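Local coordinates for ORF34P2 (Lactococcus phage p2, PDB 2WKD), which binds single-stranded DNA with nanomolar affinity and without sequence specificity, as a phage-encoded SSB protein of the OB-fold clan, at residues G23-I27 and D52-M56; K26-L32 and A44-M50; D58-S63 and P82-V87. The protein carries 2 engineered substitutions. One frame throughout, in Å; residues are numbered along the deposited sequence.

Contact 1. Residues G23-I27 and D52-M56; sequences GDKKI and DFIQM. Engineered in segment 52-56: Met-56 (natural residue Leu).
Asp-52 OD1 is gripped from two directions: Lys-25 NZ closes a salt bridge to it at 3.0 Å, and a water lies within donating reach of both OD1 and the backbone carbonyl of Asp-24. The ammonium meets OD1 on the syn side, 29° out of the carboxylate plane. A bend in the Lys-25 chain at its second torsion (chi2 -61°), followed by two extended ones, carries NZ across to the acid. Lys-26 goes to the other part of the loop. Its ammonium makes a weak hydrogen bond to Ile-54 O at 3.3 Å, reinforced by a second water that accepts from Lys-26 NZ at 3.1 Å and lies within hydrogen-bonding reach of the carbonyls of Asp-52 and Ile-54, to which it can donate. The chain is extended until its last torsion turns (chi4 61°) to bring NZ round to the Ile-54 carbonyl. The extended part of the chain puts CE beside the backbone that follows, 3.8 Å from Met-56 N, and the selenium of the engineered Met-56 packs on the same methylene, with SE also 3.8 Å from Lys-26 CE. Two lysines and two waters thus tie an irregular loop to the strand at the surface, chiefly through polar groups. Strand 25-31 pairs with strand 15-18 on one side and strand 45-49 on the other; the loop 52-56 follows strand 45-49, leads to strand 59-68, and rests Phe-53 and Ile-54 against Lys-86 of strand 77-87.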
ATOM      1  N   GLY A  23      25.780  11.533  -0.006  1.00 32.58           N
ATOM      2  CA  GLY A  23      26.023  11.878   1.402  1.00 32.63           C
ATOM      3  C   GLY A  23      25.142  11.105   2.365  1.00 32.02           C
ATOM      4  O   GLY A  23      24.412  10.210   1.946  1.00 33.75           O
ATOM      5  N   ASP A  24      25.192  11.469   3.647  1.00 30.46           N
ATOM      6  CA  ASP A  24      24.360  10.859   4.697  1.00 32.99           C
ATOM      7  C   ASP A  24      22.877  10.859   4.306  1.00 34.03           C
ATOM      8  O   ASP A  24      22.331  11.908   3.952  1.00 34.34           O
ATOM      9  CB  ASP A  24      24.482  11.645   6.016  1.00 27.85           C
ATOM     10  CG  ASP A  24      25.820  11.438   6.714  1.00 36.54           C
ATOM     11  OD1 ASP A  24      26.714  10.743   6.170  1.00 36.32           O
ATOM     12  OD2 ASP A  24      25.972  11.988   7.819  1.00 40.17           O
ATOM     13  N   LYS A  25      22.234   9.699   4.396  1.00 34.23           N
ATOM     14  CA  LYS A  25      20.782   9.630   4.269  1.00 36.07           C
ATOM     15  C   LYS A  25      20.212   8.773   5.356  1.00 35.28           C
ATOM     16  O   LYS A  25      20.789   7.727   5.702  1.00 36.74           O
ATOM     17  CB  LYS A  25      20.341   9.052   2.920  1.00 35.86           C
ATOM     18  CG  LYS A  25      20.753   9.861   1.701  1.00 36.80           C
ATOM     19  CD  LYS A  25      20.152  11.256   1.724  1.00 36.37           C
ATOM     20  CE  LYS A  25      20.398  11.978   0.410  1.00 43.57           C
ATOM     21  NZ  LYS A  25      19.691  13.289   0.407  1.00 44.33           N
ATOM     22  N   LYS A  26      19.077   9.221   5.887  1.00 32.04           N
ATOM     23  CA  LYS A  26      18.231   8.387   6.711  1.00 32.45           C
ATOM     24  C   LYS A  26      17.450   7.436   5.815  1.00 34.60           C
ATOM     25  O   LYS A  26      16.952   7.834   4.745  1.00 37.40           O
ATOM     26  CB  LYS A  26      17.268   9.232   7.546  1.00 32.12           C
ATOM     27  CG  LYS A  26      17.891   9.927   8.743  1.00 31.45           C
ATOM     28  CD  LYS A  26      16.797  10.554   9.600  1.00 28.57           C
ATOM     29  CE  LYS A  26      17.395  11.351  10.757  1.00 33.31           C
ATOM     30  NZ  LYS A  26      18.266  12.484  10.321  1.00 29.81           N
ATOM     31  N   ILE A  27      17.366   6.178   6.230  1.00 33.96           N
ATOM     32  CA  ILE A  27      16.501   5.198   5.567  1.00 37.53           C
ATOM     33  C   ILE A  27      15.545   4.628   6.611  1.00 37.22           C
ATOM     34  O   ILE A  27      15.989   4.122   7.652  1.00 35.13           O
ATOM     35  CB  ILE A  27      17.289   4.031   4.928  1.00 38.27           C
ATOM     36  CG1 ILE A  27      18.271   4.541   3.876  1.00 44.53           C
ATOM     37  CG2 ILE A  27      16.326   3.005   4.310  1.00 37.57           C
ATOM     38  CD1 ILE A  27      19.152   3.440   3.273  1.00 59.32           C
ATOM     39  N   ASP A  52      16.464  15.509   3.719  1.00 31.51           N
ATOM     40  CA  ASP A  52      17.475  15.951   4.692  1.00 32.20           C
ATOM     41  C   ASP A  52      16.886  16.616   5.935  1.00 32.94           C
ATOM     42  O   ASP A  52      17.462  16.516   6.999  1.00 32.71           O
ATOM     43  CB  ASP A  52      18.496  16.893   4.048  1.00 30.19           C
ATOM     44  CG  ASP A  52      19.390  16.199   3.017  1.00 38.20           C
ATOM     45  OD1 ASP A  52      19.421  14.947   2.951  1.00 36.46           O
ATOM     46  OD2 ASP A  52      20.080  16.930   2.263  1.00 43.85           O
ATOM     47  N   PHE A  53      15.740  17.284   5.806  1.00 34.67           N
ATOM     48  CA  PHE A  53      15.183  18.036   6.944  1.00 37.71           C
ATOM     49  C   PHE A  53      14.559  17.149   8.041  1.00 37.82           C
ATOM     50  O   PHE A  53      14.391  17.594   9.183  1.00 40.00           O
ATOM     51  CB  PHE A  53      14.162  19.065   6.457  1.00 36.70           C
ATOM     52  CG  PHE A  53      12.820  18.476   6.143  1.00 40.87           C
ATOM     53  CD1 PHE A  53      11.821  18.448   7.112  1.00 40.56           C
ATOM     54  CD2 PHE A  53      12.552  17.946   4.882  1.00 36.41           C
ATOM     55  CE1 PHE A  53      10.583  17.902   6.823  1.00 41.64           C
ATOM     56  CE2 PHE A  53      11.316  17.403   4.588  1.00 39.40           C
ATOM     57  CZ  PHE A  53      10.334  17.376   5.556  1.00 36.86           C
ATOM     58  N   ILE A  54      14.213  15.909   7.693  1.00 35.03           N
ATOM     59  CA  ILE A  54      13.636  14.969   8.644  1.00 33.39           C
ATOM     60  C   ILE A  54      14.612  14.677   9.771  1.00 33.34           C
ATOM     61  O   ILE A  54      15.790  14.477   9.523  1.00 32.48           O
ATOM     62  CB  ILE A  54      13.164  13.657   7.936  1.00 34.02           C
ATOM     63  CG1 ILE A  54      11.958  13.948   7.024  1.00 30.15           C
ATOM     64  CG2 ILE A  54      12.800  12.576   8.943  1.00 28.41           C
ATOM     65  CD1 ILE A  54      10.737  14.507   7.756  1.00 33.45           C
ATOM     66  N   GLN A  55      14.101  14.660  11.002  1.00 33.74           N
ATOM     67  CA  GLN A  55      14.893  14.389  12.203  1.00 32.73           C
ATOM     68  C   GLN A  55      14.368  13.181  12.980  1.00 32.88           C
ATOM     69  O   GLN A  55      13.189  12.856  12.910  1.00 29.53           O
ATOM     70  CB  GLN A  55      14.911  15.626  13.104  1.00 34.33           C
ATOM     71  CG  GLN A  55      15.793  16.742  12.543  1.00 41.37           C
ATOM     72  CD  GLN A  55      16.250  17.708  13.603  1.00 56.45           C
ATOM     73  OE1 GLN A  55      15.499  18.600  14.010  1.00 57.24           O
ATOM     74  NE2 GLN A  55      17.498  17.546  14.058  1.00 54.71           N
HETATM   75  N   MSE A  56      15.251  12.508  13.710  1.00 32.17           N
HETATM   76  CA  MSE A  56      14.840  11.420  14.594  1.00 33.23           C
HETATM   77  C   MSE A  56      13.745  11.917  15.532  1.00 33.04           C
HETATM   78  O   MSE A  56      13.880  12.975  16.154  1.00 33.25           O
HETATM   79  CB  MSE A  56      16.025  10.868  15.391  1.00 32.85           C
HETATM   80  CG  MSE A  56      17.170  10.310  14.532  1.00 31.45           C
HETATM   81 SE   MSE A  56      16.596   8.766  13.483  1.00 37.30          SE
HETATM   82  CE  MSE A  56      16.766   7.403  14.861  1.00 40.65           C
TER
HETATM   83  O   HOH W   1      20.185  13.343   4.765  1.00 44.33           O
HETATM   84  O   HOH W   2      17.463  13.489   7.458  1.00 38.53           O

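Contact 2. Residues K26-L32 and A44-M50; sequences KIISVPL and AYGSAFM. Engineered in segment 44-50: Met-50 (natural residue Leu).
Pro-31 lies over one face of the Tyr-45 ring: its CB sits 4.2 Å from the ring centroid in a CH-pi contact, 26° off the normal, while its CA stands above the same ring nearer the rim. Pro-31 CD approaches Tyr-45 CE2 at 3.7 Å, and Ser-29 OG lies oblique to the ring, nearest the tyrosine CB. Farther along the sheet face that carries Tyr-45, Ser-29 and Ile-27, the side chains of Phe-49 and Ile-27 run side by side and point the same way. Ile-27 CG1 lies beside the backbone N (chi1 -60°), and the extended chain beyond it brings CD1 to 3.5 Å from Phe-49 CE1 at an oblique angle to the ring. The opposite face of the sheet is aliphatic and buried. Here the engineered Met-50, bent at both its second and third torsions, turns its methyl CE onto Ile-28 CD1 at 3.4 Å, tighter than usual for two carbons. Leu-32 packs over the backbone of Gly-46, with CD2 3.7 Å from Gly-46 N. Six backbone hydrogen bonds hold the strands together, from Met-50 N to Lys-26 O at one end to Leu-32 N bonded to Ala-44 O at 2.9 Å at the other. Between them Ile-28 pairs with Ala-48, and Val-30 with Gly-46, each through two bonds. A water joins Lys-26 N to Met-50 O at the Lys-26 end. This is an antiparallel pair in the middle of a curved sheet, strands 15-18 and 77-87 flanking it, with Val-30 and Leu-32 turned onto strand 2-9, consistent with the curled beta-barrel of the OB fold, the clan to which the family belongs.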
ATOM      1  N   LYS A  26      19.077   9.221   5.887  1.00 32.04           N
ATOM      2  CA  LYS A  26      18.231   8.387   6.711  1.00 32.45           C
ATOM      3  C   LYS A  26      17.450   7.436   5.815  1.00 34.60           C
ATOM      4  O   LYS A  26      16.952   7.834   4.745  1.00 37.40           O
ATOM      5  CB  LYS A  26      17.268   9.232   7.546  1.00 32.12           C
ATOM      6  CG  LYS A  26      17.891   9.927   8.743  1.00 31.45           C
ATOM      7  CD  LYS A  26      16.797  10.554   9.600  1.00 28.57           C
ATOM      8  CE  LYS A  26      17.395  11.351  10.757  1.00 33.31           C
ATOM      9  NZ  LYS A  26      18.266  12.484  10.321  1.00 29.81           N
ATOM     10  N   ILE A  27      17.366   6.178   6.230  1.00 33.96           N
ATOM     11  CA  ILE A  27      16.501   5.198   5.567  1.00 37.53           C
ATOM     12  C   ILE A  27      15.545   4.628   6.611  1.00 37.22           C
ATOM     13  O   ILE A  27      15.989   4.122   7.652  1.00 35.13           O
ATOM     14  CB  ILE A  27      17.289   4.031   4.928  1.00 38.27           C
ATOM     15  CG1 ILE A  27      18.271   4.541   3.876  1.00 44.53           C
ATOM     16  CG2 ILE A  27      16.326   3.005   4.310  1.00 37.57           C
ATOM     17  CD1 ILE A  27      19.152   3.440   3.273  1.00 59.32           C
ATOM     18  N   ILE A  28      14.244   4.728   6.329  1.00 37.08           N
ATOM     19  CA  ILE A  28      13.215   4.184   7.211  1.00 37.01           C
ATOM     20  C   ILE A  28      12.698   2.856   6.655  1.00 37.17           C
ATOM     21  O   ILE A  28      12.654   2.657   5.437  1.00 39.60           O
ATOM     22  CB  ILE A  28      12.048   5.199   7.437  1.00 36.76           C
ATOM     23  CG1 ILE A  28      11.261   4.847   8.708  1.00 35.20           C
ATOM     24  CG2 ILE A  28      11.146   5.297   6.189  1.00 37.90           C
ATOM     25  CD1 ILE A  28      10.199   5.863   9.109  1.00 32.18           C
ATOM     26  N   SER A  29      12.328   1.953   7.556  1.00 37.47           N
ATOM     27  CA  SER A  29      11.767   0.655   7.192  1.00 36.53           C
ATOM     28  C   SER A  29      10.391   0.560   7.836  1.00 33.60           C
ATOM     29  O   SER A  29      10.267   0.622   9.059  1.00 33.19           O
ATOM     30  CB  SER A  29      12.691  -0.480   7.667  1.00 36.50           C
ATOM     31  OG  SER A  29      12.157  -1.761   7.329  1.00 45.75           O
ATOM     32  N   VAL A  30       9.358   0.460   7.002  1.00 33.09           N
ATOM     33  CA  VAL A  30       7.954   0.479   7.472  1.00 32.28           C
ATOM     34  C   VAL A  30       7.150  -0.750   7.007  1.00 31.99           C
ATOM     35  O   VAL A  30       7.407  -1.276   5.917  1.00 31.45           O
ATOM     36  CB  VAL A  30       7.217   1.792   7.046  1.00 34.99           C
ATOM     37  CG1 VAL A  30       7.857   3.021   7.730  1.00 33.76           C
ATOM     38  CG2 VAL A  30       7.197   1.966   5.515  1.00 30.48           C
ATOM     39  N   PRO A  31       6.174  -1.208   7.826  1.00 33.35           N
ATOM     40  CA  PRO A  31       5.360  -2.391   7.462  1.00 33.54           C
ATOM     41  C   PRO A  31       4.389  -2.050   6.326  1.00 33.75           C
ATOM     42  O   PRO A  31       3.741  -0.998   6.358  1.00 32.40           O
ATOM     43  CB  PRO A  31       4.587  -2.703   8.752  1.00 31.44           C
ATOM     44  CG  PRO A  31       4.451  -1.392   9.446  1.00 36.11           C
ATOM     45  CD  PRO A  31       5.735  -0.615   9.111  1.00 34.16           C
ATOM     46  N   LEU A  32       4.327  -2.923   5.330  1.00 32.42           N
ATOM     47  CA  LEU A  32       3.452  -2.749   4.176  1.00 34.56           C
ATOM     48  C   LEU A  32       2.020  -3.238   4.380  1.00 34.77           C
ATOM     49  O   LEU A  32       1.156  -2.979   3.543  1.00 35.29           O
ATOM     50  CB  LEU A  32       4.054  -3.423   2.947  1.00 31.28           C
ATOM     51  CG  LEU A  32       5.465  -2.942   2.639  1.00 35.95           C
ATOM     52  CD1 LEU A  32       5.972  -3.703   1.432  1.00 39.30           C
ATOM     53  CD2 LEU A  32       5.534  -1.410   2.410  1.00 25.82           C
ATOM     54  N   ALA A  44       5.715  -7.948   5.693  1.00 31.38           N
ATOM     55  CA  ALA A  44       6.745  -7.399   4.821  1.00 29.80           C
ATOM     56  C   ALA A  44       7.003  -5.910   5.138  1.00 29.89           C
ATOM     57  O   ALA A  44       6.081  -5.179   5.523  1.00 29.90           O
ATOM     58  CB  ALA A  44       6.359  -7.586   3.377  1.00 28.66           C
ATOM     59  N   TYR A  45       8.260  -5.485   4.985  1.00 28.20           N
ATOM     60  CA  TYR A  45       8.688  -4.119   5.280  1.00 30.03           C
ATOM     61  C   TYR A  45       9.260  -3.449   4.054  1.00 29.93           C
ATOM     62  O   TYR A  45       9.980  -4.074   3.285  1.00 31.40           O
ATOM     63  CB  TYR A  45       9.713  -4.089   6.420  1.00 30.59           C
ATOM     64  CG  TYR A  45       9.053  -4.225   7.760  1.00 30.59           C
ATOM     65  CD1 TYR A  45       8.590  -5.463   8.200  1.00 29.18           C
ATOM     66  CD2 TYR A  45       8.855  -3.111   8.574  1.00 29.92           C
ATOM     67  CE1 TYR A  45       7.953  -5.591   9.418  1.00 31.54           C
ATOM     68  CE2 TYR A  45       8.221  -3.223   9.796  1.00 29.86           C
ATOM     69  CZ  TYR A  45       7.773  -4.473  10.211  1.00 34.93           C
ATOM     70  OH  TYR A  45       7.146  -4.602  11.420  1.00 37.09           O
ATOM     71  N   GLY A  46       8.898  -2.186   3.860  1.00 27.65           N
ATOM     72  CA  GLY A  46       9.453  -1.401   2.771  1.00 29.53           C
ATOM     73  C   GLY A  46      10.380  -0.320   3.292  1.00 30.01           C
ATOM     74  O   GLY A  46      10.175   0.220   4.383  1.00 29.75           O
ATOM     75  N   SER A  47      11.396   0.000   2.500  1.00 31.78           N
ATOM     76  CA  SER A  47      12.360   1.036   2.861  1.00 33.42           C
ATOM     77  C   SER A  47      12.249   2.258   1.963  1.00 30.94           C
ATOM     78  O   SER A  47      11.941   2.142   0.774  1.00 31.49           O
ATOM     79  CB  SER A  47      13.778   0.474   2.794  1.00 32.82           C
ATOM     80  OG  SER A  47      13.835  -0.752   3.498  1.00 41.61           O
ATOM     81  N   ALA A  48      12.508   3.428   2.541  1.00 32.37           N
ATOM     82  CA  ALA A  48      12.502   4.693   1.799  1.00 30.63           C
ATOM     83  C   ALA A  48      13.552   5.661   2.353  1.00 30.34           C
ATOM     84  O   ALA A  48      13.767   5.722   3.567  1.00 26.76           O
ATOM     85  CB  ALA A  48      11.126   5.334   1.863  1.00 31.35           C
ATOM     86  N   PHE A  49      14.182   6.418   1.457  1.00 30.19           N
ATOM     87  CA  PHE A  49      15.102   7.478   1.851  1.00 32.19           C
ATOM     88  C   PHE A  49      14.320   8.693   2.325  1.00 31.63           C
ATOM     89  O   PHE A  49      13.304   9.055   1.723  1.00 36.78           O
ATOM     90  CB  PHE A  49      16.021   7.858   0.685  1.00 30.33           C
ATOM     91  CG  PHE A  49      17.077   6.820   0.372  1.00 32.81           C
ATOM     92  CD1 PHE A  49      18.305   6.833   1.034  1.00 34.13           C
ATOM     93  CD2 PHE A  49      16.849   5.839  -0.585  1.00 32.92           C
ATOM     94  CE1 PHE A  49      19.289   5.883   0.740  1.00 38.06           C
ATOM     95  CE2 PHE A  49      17.835   4.880  -0.880  1.00 35.32           C
ATOM     96  CZ  PHE A  49      19.051   4.906  -0.215  1.00 27.59           C
HETATM   97  N   MSE A  50      14.780   9.303   3.411  1.00 29.74           N
HETATM   98  CA  MSE A  50      14.151  10.486   3.992  1.00 32.05           C
HETATM   99  C   MSE A  50      14.827  11.731   3.434  1.00 31.99           C
HETATM  100  O   MSE A  50      16.043  11.726   3.217  1.00 29.75           O
HETATM  101  CB  MSE A  50      14.319  10.510   5.522  1.00 31.96           C
HETATM  102  CG  MSE A  50      13.790   9.300   6.251  1.00 39.27           C
HETATM  103 SE   MSE A  50      11.832   9.348   6.418  1.00 41.68          SE
HETATM  104  CE  MSE A  50      11.743   8.780   8.239  1.00 47.33           C
TER
HETATM  105  O   HOH W   3      17.946  11.902   5.264  1.00 35.47           O

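Contact 3. Residues D58-S63 and P82-V87; sequences DTVTVS and PTVEKV
Lys-86 NZ is joined to the Asp-58 carboxylate chiefly through water: one water bridges it to OD1, with both legs 2.7 Å, and another bridges it to OD2. The direct salt bridge, Asp-58 OD2 to Lys-86 NZ, is long at 3.9 Å. Lys-86 CG stands opposite its own backbone N (chi1 -173°), and the fully extended chain beyond it carries CE across the carboxylate, 3.6 Å from Asp-58 OD2. Asp-58 OD2 also accepts from the backbone N of Gln-55. Along the strands five backbone bonds satisfy most of the groups facing the partner strand: Thr-61 and Glu-85 exchange two, as do Ser-63 and Thr-83, and Val-87 N donates to Thr-59 O at 2.8 Å. Thr-59 N and Val-87 O are bridged by a water, with both legs 2.8 Å. Another water lies within donating reach of Thr-61 O and Glu-85 OE1. The Thr-61 hydroxyl is hydrogen-bonded to that of Thr-7, the Ser-63 hydroxyl to that of Thr-5. On the other face Val-62 lies beside Val-84, CG2 to CG2 at 4.2 Å, and beside Pro-82. These are the two arms of the hairpin 59-68 and 77-87; strand 2-9 pairs with the outer side of 59-68, and Val-60 packs on Met-50 and Ile-54.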
ATOM      1  N   ASP A  58      10.642  12.637  14.399  1.00 31.56           N
ATOM      2  CA  ASP A  58       9.576  13.166  13.546  1.00 33.13           C
ATOM      3  C   ASP A  58       8.579  12.069  13.181  1.00 32.76           C
ATOM      4  O   ASP A  58       8.954  10.898  13.054  1.00 33.31           O
ATOM      5  CB  ASP A  58      10.157  13.750  12.250  1.00 32.41           C
ATOM      6  CG  ASP A  58      10.853  15.086  12.453  1.00 38.59           C
ATOM      7  OD1 ASP A  58      10.850  15.628  13.591  1.00 37.54           O
ATOM      8  OD2 ASP A  58      11.416  15.592  11.451  1.00 39.43           O
ATOM      9  N   THR A  59       7.317  12.457  13.003  1.00 32.50           N
ATOM     10  CA  THR A  59       6.308  11.582  12.394  1.00 33.16           C
ATOM     11  C   THR A  59       6.263  11.974  10.918  1.00 33.27           C
ATOM     12  O   THR A  59       6.269  13.183  10.588  1.00 31.89           O
ATOM     13  CB  THR A  59       4.914  11.756  13.046  1.00 35.64           C
ATOM     14  OG1 THR A  59       5.017  11.556  14.461  1.00 38.20           O
ATOM     15  CG2 THR A  59       3.877  10.774  12.468  1.00 34.20           C
ATOM     16  N   VAL A  60       6.268  10.962  10.040  1.00 29.01           N
ATOM     17  CA  VAL A  60       6.265  11.181   8.598  1.00 30.67           C
ATOM     18  C   VAL A  60       5.210  10.348   7.890  1.00 32.31           C
ATOM     19  O   VAL A  60       4.801   9.287   8.380  1.00 33.41           O
ATOM     20  CB  VAL A  60       7.637  10.848   7.952  1.00 31.50           C
ATOM     21  CG1 VAL A  60       8.713  11.827   8.431  1.00 34.34           C
ATOM     22  CG2 VAL A  60       8.036   9.383   8.234  1.00 32.95           C
ATOM     23  N   THR A  61       4.784  10.840   6.733  1.00 31.28           N
ATOM     24  CA  THR A  61       3.965  10.065   5.823  1.00 36.77           C
ATOM     25  C   THR A  61       4.808   9.696   4.600  1.00 36.62           C
ATOM     26  O   THR A  61       5.284  10.569   3.878  1.00 39.52           O
ATOM     27  CB  THR A  61       2.684  10.835   5.444  1.00 34.53           C
ATOM     28  OG1 THR A  61       1.871  10.954   6.612  1.00 40.14           O
ATOM     29  CG2 THR A  61       1.880  10.100   4.405  1.00 34.66           C
ATOM     30  N   VAL A  62       5.013   8.401   4.395  1.00 36.51           N
ATOM     31  CA  VAL A  62       5.695   7.908   3.195  1.00 33.15           C
ATOM     32  C   VAL A  62       4.696   7.297   2.208  1.00 33.38           C
ATOM     33  O   VAL A  62       3.977   6.340   2.542  1.00 34.27           O
ATOM     34  CB  VAL A  62       6.779   6.898   3.545  1.00 34.81           C
ATOM     35  CG1 VAL A  62       7.514   6.470   2.274  1.00 34.45           C
ATOM     36  CG2 VAL A  62       7.756   7.510   4.564  1.00 35.79           C
ATOM     37  N   SER A  63       4.660   7.862   0.995  1.00 31.06           N
ATOM     38  CA  SER A  63       3.695   7.468  -0.016  1.00 29.95           C
ATOM     39  C   SER A  63       4.332   7.272  -1.394  1.00 30.21           C
ATOM     40  O   SER A  63       4.988   8.165  -1.917  1.00 30.25           O
ATOM     41  CB  SER A  63       2.570   8.500  -0.105  1.00 28.62           C
ATOM     42  OG  SER A  63       1.503   8.040  -0.922  1.00 30.24           O
ATOM     43  N   PRO A  82       9.273   8.017  -3.737  1.00 42.56           N
ATOM     44  CA  PRO A  82       8.284   8.327  -2.691  1.00 42.10           C
ATOM     45  C   PRO A  82       8.123   9.820  -2.424  1.00 40.98           C
ATOM     46  O   PRO A  82       9.063  10.591  -2.629  1.00 42.48           O
ATOM     47  CB  PRO A  82       8.858   7.646  -1.445  1.00 42.28           C
ATOM     48  CG  PRO A  82      10.329   7.586  -1.695  1.00 42.57           C
ATOM     49  CD  PRO A  82      10.453   7.329  -3.176  1.00 43.03           C
ATOM     50  N   THR A  83       6.923  10.219  -2.013  1.00 37.92           N
ATOM     51  CA  THR A  83       6.706  11.512  -1.388  1.00 36.76           C
ATOM     52  C   THR A  83       6.850  11.262   0.103  1.00 35.06           C
ATOM     53  O   THR A  83       6.307  10.292   0.640  1.00 35.43           O
ATOM     54  CB  THR A  83       5.307  12.108  -1.716  1.00 35.89           C
ATOM     55  OG1 THR A  83       5.219  12.385  -3.116  1.00 39.86           O
ATOM     56  CG2 THR A  83       5.094  13.420  -0.991  1.00 44.63           C
ATOM     57  N   VAL A  84       7.634  12.099   0.765  1.00 35.56           N
ATOM     58  CA  VAL A  84       7.762  12.033   2.219  1.00 36.08           C
ATOM     59  C   VAL A  84       7.351  13.389   2.786  1.00 36.70           C
ATOM     60  O   VAL A  84       7.889  14.423   2.390  1.00 40.43           O
ATOM     61  CB  VAL A  84       9.199  11.610   2.700  1.00 36.31           C
ATOM     62  CG1 VAL A  84       9.257  11.486   4.235  1.00 31.02           C
ATOM     63  CG2 VAL A  84       9.634  10.281   2.060  1.00 38.79           C
ATOM     64  N   GLU A  85       6.384  13.371   3.700  1.00 36.52           N
ATOM     65  CA  GLU A  85       5.879  14.587   4.333  1.00 36.10           C
ATOM     66  C   GLU A  85       6.042  14.475   5.829  1.00 35.70           C
ATOM     67  O   GLU A  85       5.767  13.424   6.413  1.00 35.73           O
ATOM     68  CB  GLU A  85       4.397  14.815   3.996  1.00 35.63           C
ATOM     69  CG  GLU A  85       4.145  15.234   2.548  1.00 41.57           C
ATOM     70  CD  GLU A  85       2.668  15.289   2.177  1.00 48.55           C
ATOM     71  OE1 GLU A  85       2.010  14.227   2.185  1.00 49.96           O
ATOM     72  OE2 GLU A  85       2.170  16.392   1.860  1.00 49.59           O
ATOM     73  N   LYS A  86       6.500  15.558   6.447  1.00 33.68           N
ATOM     74  CA  LYS A  86       6.502  15.668   7.899  1.00 33.10           C
ATOM     75  C   LYS A  86       5.061  15.913   8.383  1.00 32.68           C
ATOM     76  O   LYS A  86       4.372  16.754   7.829  1.00 31.13           O
ATOM     77  CB  LYS A  86       7.405  16.827   8.345  1.00 30.82           C
ATOM     78  CG  LYS A  86       7.605  16.906   9.847  1.00 31.79           C
ATOM     79  CD  LYS A  86       8.706  17.894  10.211  1.00 35.33           C
ATOM     80  CE  LYS A  86       8.803  18.066  11.726  1.00 33.03           C
ATOM     81  NZ  LYS A  86       9.822  19.091  12.107  1.00 37.03           N
ATOM     82  N   VAL A  87       4.640  15.185   9.419  1.00 32.56           N
ATOM     83  CA  VAL A  87       3.312  15.335  10.035  1.00 33.54           C
ATOM     84  C   VAL A  87       3.430  16.088  11.354  1.00 34.69           C
ATOM     85  O   VAL A  87       4.323  15.804  12.159  1.00 37.13           O
ATOM     86  CB  VAL A  87       2.661  13.953  10.310  1.00 32.78           C
ATOM     87  CG1 VAL A  87       1.273  14.111  10.990  1.00 32.72           C
ATOM     88  CG2 VAL A  87       2.536  13.158   9.030  1.00 31.93           C
TER
HETATM   89  O   HOH W   4      12.293  17.848  10.909  1.00 30.89           O
HETATM   90  O   HOH W   5      11.048  18.223  14.386  0.50 39.77           O
HETATM   91  O   HOH W   6       6.857  15.201  13.127  1.00 29.01           O
HETATM   92  O   HOH W   7       3.705  11.554   1.627  1.00 32.90           O

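How the contacts relate
Contacts 1 and 2 share Lys-26 and Ile-27 on strand 25-31, their centres about 13 Å apart; Lys-25 CB of contact 1 touches Phe-49 CD1 of contact 2 at 3.6 Å. Contact 3 lies about 11 Å from contact 2, centre to centre. Its valines meet Ala-48 and Met-50 of contact 2, with Val-62 CG1 3.8 Å from Ala-48 CB and Val-60 CG2 equally far from Met-50 CE. The loop of contact 1 also reaches contact 3, where Ile-54 CD1 packs on Val-60 CG1 at 3.4 Å. Strands 45-49 and 77-87 are neighbours; contacts 2 and 3 are strand pairs of one sheet, and contact 1 fastens a loop to its strand 25-31.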